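Long-range contact in Pre-mRNA splicing factor PRP8 (PDB 6NQI), which serves as a core spliceosome component, represented by its RNase H-like domain, and probably binds pre-mRNA introns and the U2, U5 and U6 snRNAs: residues 7-12 with 78-83. Sequence-based numbering, arbitrary orientation.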
loop_
_atom_site.group_PDB
_atom_site.type_symbol
_atom_site.label_atom_id
_atom_site.label_comp_id
_atom_site.label_asym_id
_atom_site.label_seq_id
_atom_site.Cartn_x
_atom_site.Cartn_y
_atom_site.Cartn_z
ATOM N N TRP A 7 -14.606 0.658 1.758
ATOM C CA TRP A 7 -14.878 1.617 2.825
ATOM C C TRP A 7 -15.690 1.021 3.978
ATOM O O TRP A 7 -15.859 1.698 5.001
ATOM C CB TRP A 7 -15.634 2.835 2.270
ATOM C CG TRP A 7 -17.137 2.592 2.124
ATOM C CD1 TRP A 7 -17.791 1.991 1.092
ATOM C CD2 TRP A 7 -18.162 2.969 3.074
ATOM N NE1 TRP A 7 -19.136 1.950 1.346
ATOM C CE2 TRP A 7 -19.390 2.545 2.555
ATOM C CE3 TRP A 7 -18.153 3.621 4.321
ATOM C CZ2 TRP A 7 -20.596 2.761 3.229
ATOM C CZ3 TRP A 7 -19.366 3.814 4.988
ATOM C CH2 TRP A 7 -20.561 3.380 4.442
ATOM N N ARG A 8 -16.188 -0.218 3.846
ATOM C CA ARG A 8 -17.014 -0.821 4.896
ATOM C C ARG A 8 -16.283 -0.935 6.225
ATOM O O ARG A 8 -16.721 -0.389 7.245
ATOM C CB ARG A 8 -17.471 -2.220 4.478
ATOM C CG ARG A 8 -18.830 -2.358 3.834
ATOM C CD ARG A 8 -19.154 -1.298 2.820
ATOM N NE ARG A 8 -20.488 -1.533 2.279
ATOM C CZ ARG A 8 -21.609 -1.150 2.873
ATOM N NH1 ARG A 8 -21.560 -0.519 4.040
ATOM N NH2 ARG A 8 -22.780 -1.406 2.305
ATOM N N GLN A 9 -15.213 -1.709 6.244
ATOM C CA GLN A 9 -14.465 -2.024 7.444
ATOM C C GLN A 9 -13.013 -1.583 7.308
ATOM O O GLN A 9 -12.580 -1.083 6.273
ATOM C CB GLN A 9 -14.557 -3.517 7.730
ATOM C CG GLN A 9 -14.315 -4.360 6.495
ATOM C CD GLN A 9 -15.148 -5.623 6.504
ATOM O OE1 GLN A 9 -15.815 -5.927 7.495
ATOM N NE2 GLN A 9 -15.124 -6.366 5.398
ATOM N N ARG A 10 -12.263 -1.784 8.385
ATOM C CA ARG A 10 -10.822 -1.557 8.410
ATOM C C ARG A 10 -10.159 -2.793 7.801
ATOM O O ARG A 10 -10.030 -3.823 8.461
ATOM C CB ARG A 10 -10.341 -1.299 9.841
ATOM C CG ARG A 10 -8.876 -0.775 9.985
ATOM C CD ARG A 10 -8.407 -0.654 11.455
ATOM N NE ARG A 10 -8.913 0.540 12.124
ATOM C CZ ARG A 10 -8.238 1.685 12.284
ATOM N NH1 ARG A 10 -6.989 1.793 11.832
ATOM N NH2 ARG A 10 -8.820 2.731 12.898
ATOM N N LEU A 11 -9.807 -2.714 6.511
ATOM C CA LEU A 11 -9.068 -3.729 5.760
ATOM C C LEU A 11 -7.605 -3.306 5.529
ATOM O O LEU A 11 -7.263 -2.119 5.561
ATOM C CB LEU A 11 -9.722 -3.991 4.397
ATOM C CG LEU A 11 -11.050 -4.715 4.244
ATOM C CD1 LEU A 11 -11.401 -4.992 2.773
ATOM C CD2 LEU A 11 -10.910 -6.024 4.991
ATOM N N TRP A 12 -6.726 -4.293 5.302
ATOM C CA TRP A 12 -5.332 -4.043 4.914
ATOM C C TRP A 12 -5.088 -4.656 3.545
ATOM O O TRP A 12 -5.093 -5.884 3.406
ATOM C CB TRP A 12 -4.331 -4.610 5.924
ATOM C CG TRP A 12 -4.124 -3.740 7.128
ATOM C CD1 TRP A 12 -4.791 -2.601 7.419
ATOM C CD2 TRP A 12 -3.192 -3.941 8.199
ATOM N NE1 TRP A 12 -4.334 -2.061 8.594
ATOM C CE2 TRP A 12 -3.360 -2.869 9.101
ATOM C CE3 TRP A 12 -2.208 -4.909 8.469
ATOM C CZ2 TRP A 12 -2.607 -2.736 10.258
ATOM C CZ3 TRP A 12 -1.441 -4.779 9.633
ATOM C CH2 TRP A 12 -1.654 -3.702 10.513
ATOM N N LEU A 78 -6.781 -3.076 14.873
ATOM C CA LEU A 78 -6.401 -4.217 14.059
ATOM C C LEU A 78 -7.330 -4.303 12.857
ATOM O O LEU A 78 -8.516 -3.994 12.972
ATOM C CB LEU A 78 -6.508 -5.498 14.870
ATOM C CG LEU A 78 -5.501 -5.669 16.007
ATOM C CD1 LEU A 78 -5.861 -6.914 16.810
ATOM C CD2 LEU A 78 -4.069 -5.720 15.489
ATOM N N PRO A 79 -6.838 -4.705 11.699
ATOM C CA PRO A 79 -7.728 -4.812 10.545
ATOM C C PRO A 79 -8.739 -5.940 10.717
ATOM O O PRO A 79 -8.468 -6.961 11.351
ATOM C CB PRO A 79 -6.766 -5.082 9.381
ATOM C CG PRO A 79 -5.624 -5.742 10.004
ATOM C CD PRO A 79 -5.461 -5.088 11.349
ATOM N N ARG A 80 -9.930 -5.725 10.172
ATOM C CA ARG A 80 -10.948 -6.766 10.151
ATOM C C ARG A 80 -10.739 -7.761 9.018
ATOM O O ARG A 80 -11.413 -8.792 8.989
ATOM C CB ARG A 80 -12.346 -6.132 10.100
ATOM C CG ARG A 80 -12.726 -5.521 11.444
ATOM C CD ARG A 80 -13.897 -4.582 11.333
ATOM N NE ARG A 80 -15.044 -5.014 12.150
ATOM C CZ ARG A 80 -16.244 -4.431 12.120
ATOM N NH1 ARG A 80 -16.469 -3.397 11.309
ATOM N NH2 ARG A 80 -17.230 -4.880 12.903
ATOM N N GLY A 81 -9.834 -7.468 8.093
ATOM C CA GLY A 81 -9.453 -8.384 7.031
ATOM C C GLY A 81 -8.118 -7.978 6.441
ATOM O O GLY A 81 -7.677 -6.833 6.586
ATOM N N ILE A 82 -7.439 -8.949 5.831
ATOM C CA ILE A 82 -6.150 -8.738 5.172
ATOM C C ILE A 82 -6.279 -9.253 3.751
ATOM O O ILE A 82 -6.657 -10.410 3.555
ATOM C CB ILE A 82 -5.008 -9.458 5.906
ATOM C CG1 ILE A 82 -4.803 -8.829 7.285
ATOM C CG2 ILE A 82 -3.749 -9.435 5.050
ATOM C CD1 ILE A 82 -4.101 -9.719 8.290
ATOM N N VAL A 83 -5.984 -8.411 2.767
ATOM C CA VAL A 83 -6.109 -8.795 1.362
ATOM C C VAL A 83 -4.723 -8.719 0.734
ATOM O O VAL A 83 -4.121 -7.637 0.688
ATOM C CB VAL A 83 -7.106 -7.897 0.601
ATOM C CG1 VAL A 83 -7.386 -8.455 -0.798
ATOM C CG2 VAL A 83 -8.385 -7.666 1.392
#
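W12 and I82 pair in parallel where strands 11-21 and 81-84 run side by side, a compact worked example of the parallel bridge. W12 gives and receives: its amide donates to G81 (W12 N to G81 O, 3.0 Å), while its carbonyl takes the amide of V83 in an almost straight bond (V83 N to W12 O, 2.8 Å, 179° at the hydrogen). G81 and V83 flank I82, the partner of W12, which is the pattern that defines such a bridge. A third backbone bond, R80 N to R10 O at 2.6 Å, comes before this pairing and is out of step with it, where the segments diverge, their end-to-end directions 70° apart.

The side chains divide between the two faces of the pairing. On the W12 face P79 lies over one face of the indole, its CB making a CH-pi contact 3.7 Å from the centroid of the five-membered ring. P79 CG stands 3.5 Å from W12 CD2, at the fusion of the two rings, and CD reaches on over the six-membered ring. On the other face L11 sends CD2 to within 3.4 Å of G81 CA, while its CD1 meets V83 CG2. Nearer the surface, Q9 CB lies against the aliphatic part of R80, 3.8 Å from its CD. R10 is extended as far as CD, which passes L78 O, then bent at chi3 (-79°); NH1 forms a salt bridge with E32.

E32, at the end of strand 24-32, also accepts a hydrogen bond from W12 NE1, so the indole is held through its N-H as well as by P79. L70 of helix 54-71 packs against both W12 and P79, and the mixed RNase H-like sheet continues with strand 24-32 antiparallel beyond 11-21 and strand 107-108 parallel beyond 81-84.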